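Local atomic coordinates of nuclear receptor subfamily 1 group I member 3 (PDB entry 1XNX), a protein that binds DNA response elements as a heterodimer with RXR and activates transcription of target genes, including cytochrome P450 genes. Residues K85-F90 / T173-P178. Residues are numbered along the deposited sequence; the frame is centred on the assembly and turned at random.
Sequences KDLPLF and TALFSP
Phe-176 reaches from the end of helix 164-175 to the start of the short helix 88-91, where its ring meets Leu-89 and Phe-90. Followed outward, its CB and CG have no close neighbour in segment 85-90, and contact begins at the far half of the ring. CE1 lies 3.9 Å from Leu-89 CD2. CE2 meets both CA and CD1 of Phe-90, the latter at 4.0 Å. CZ, at the tip, has Leu-89 CD2 at 3.8 Å, with Leu-89 CG and CB close behind. The backbone N of Phe-90 sits near the ring plane, at the edge by CZ. Phe-176 is where the chain leaves helical geometry, and its CG stands anti to the carbonyl carbon (chi1 -65°), a setting that carries the ring across to the other segment although its CB does not aim there.

The two phenylalanine rings are not stacked: CE2 of Phe-176 approaches the edge of the Phe-90 ring at CD1. Both methyls of Leu-175 rest on Phe-90, and CD2 also reaches Leu-87. CD1 packs on Phe-90 CE1 at 4.0 Å, the side chains crossing at about a right angle, while CD2 touches Phe-90 CD1 and, at 4.2 Å, Leu-87 CD1. Leu-87 occupies the N-cap position of helix 88-91, and its side chain and that of Leu-175 run past each other in opposite directions.

The contact is apolar and largely buried packing within the helical ligand-binding domain, away from the androstenol pocket. Leu-87 also packs against Ile-24, Leu-25 and Ala-28, and Phe-90 against Leu-101 and Leu-102. Met-196 touches both Leu-89 and Phe-176. Helices 16-32, 95-114 and 186-206, which supply these residues, all border the junction of helices 88-91 and 164-175.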
# COMPACT_ATOMS: atom_id res chain seq x y z
N LYS A 85 18.21 10.34 -21.82
CA LYS A 85 19.55 10.42 -22.38
C LYS A 85 20.36 9.12 -22.32
O LYS A 85 21.28 8.93 -23.12
CB LYS A 85 20.35 11.54 -21.69
CG LYS A 85 20.08 12.95 -22.25
CD LYS A 85 20.29 12.96 -23.76
CE LYS A 85 20.69 14.33 -24.30
NZ LYS A 85 21.08 14.23 -25.74
N ASP A 86 20.02 8.23 -21.40
CA ASP A 86 20.70 6.94 -21.25
C ASP A 86 20.09 5.86 -22.14
O ASP A 86 20.42 4.68 -22.02
CB ASP A 86 20.64 6.46 -19.79
CG ASP A 86 21.88 6.85 -18.99
OD1 ASP A 86 22.65 7.71 -19.47
OD2 ASP A 86 22.07 6.31 -17.88
N LEU A 87 19.18 6.26 -23.03
CA LEU A 87 18.55 5.30 -23.93
C LEU A 87 19.04 5.52 -25.35
O LEU A 87 18.67 6.49 -26.01
CB LEU A 87 17.02 5.42 -23.89
CG LEU A 87 16.30 5.36 -22.54
CD1 LEU A 87 14.79 5.37 -22.76
CD2 LEU A 87 16.73 4.11 -21.78
N PRO A 88 19.89 4.60 -25.84
CA PRO A 88 20.43 4.70 -27.20
C PRO A 88 19.32 4.89 -28.24
O PRO A 88 19.48 5.60 -29.22
CB PRO A 88 21.18 3.38 -27.37
CG PRO A 88 20.39 2.44 -26.51
CD PRO A 88 20.17 3.27 -25.27
N LEU A 89 18.19 4.24 -28.00
CA LEU A 89 17.06 4.36 -28.90
C LEU A 89 16.62 5.82 -29.00
O LEU A 89 16.34 6.33 -30.09
CB LEU A 89 15.91 3.50 -28.40
CG LEU A 89 14.80 3.23 -29.41
CD1 LEU A 89 15.37 2.44 -30.59
CD2 LEU A 89 13.68 2.46 -28.74
N PHE A 90 16.56 6.50 -27.85
CA PHE A 90 16.16 7.91 -27.79
C PHE A 90 17.21 8.80 -28.44
O PHE A 90 16.89 9.74 -29.18
CB PHE A 90 15.95 8.34 -26.34
CG PHE A 90 15.39 9.74 -26.19
CD1 PHE A 90 14.14 10.06 -26.73
CD2 PHE A 90 16.10 10.72 -25.52
CE1 PHE A 90 13.62 11.34 -26.60
CE2 PHE A 90 15.59 12.02 -25.38
CZ PHE A 90 14.34 12.33 -25.92
N THR A 173 6.83 4.08 -23.01
CA THR A 173 5.68 4.12 -23.89
C THR A 173 5.24 5.57 -24.03
O THR A 173 4.95 6.04 -25.13
CB THR A 173 4.53 3.28 -23.32
OG1 THR A 173 5.01 1.95 -23.05
CG2 THR A 173 3.37 3.20 -24.30
N ALA A 174 5.19 6.28 -22.91
CA ALA A 174 4.79 7.68 -22.93
C ALA A 174 5.84 8.56 -23.59
O ALA A 174 5.51 9.57 -24.21
CB ALA A 174 4.53 8.18 -21.51
N LEU A 175 7.10 8.18 -23.46
CA LEU A 175 8.20 8.95 -24.03
C LEU A 175 8.17 9.03 -25.55
O LEU A 175 8.27 10.12 -26.12
CB LEU A 175 9.54 8.35 -23.60
CG LEU A 175 10.77 9.02 -24.23
CD1 LEU A 175 10.71 10.52 -23.98
CD2 LEU A 175 12.04 8.40 -23.66
N PHE A 176 8.03 7.88 -26.20
CA PHE A 176 8.02 7.80 -27.65
C PHE A 176 6.65 8.04 -28.30
O PHE A 176 6.28 7.34 -29.25
CB PHE A 176 8.55 6.44 -28.09
CG PHE A 176 10.00 6.21 -27.74
CD1 PHE A 176 10.36 5.25 -26.80
CD2 PHE A 176 11.00 6.94 -28.38
CE1 PHE A 176 11.70 5.02 -26.50
CE2 PHE A 176 12.35 6.72 -28.09
CZ PHE A 176 12.69 5.75 -27.15
N SER A 177 5.90 9.02 -27.81
CA SER A 177 4.60 9.32 -28.39
C SER A 177 4.82 10.35 -29.50
O SER A 177 5.39 11.41 -29.25
CB SER A 177 3.66 9.88 -27.33
OG SER A 177 2.42 10.26 -27.90
N PRO A 178 4.37 10.06 -30.73
CA PRO A 178 4.54 10.99 -31.85
C PRO A 178 3.56 12.16 -31.92
O PRO A 178 3.88 13.23 -32.42
CB PRO A 178 4.39 10.07 -33.06
CG PRO A 178 3.30 9.15 -32.60
CD PRO A 178 3.73 8.82 -31.18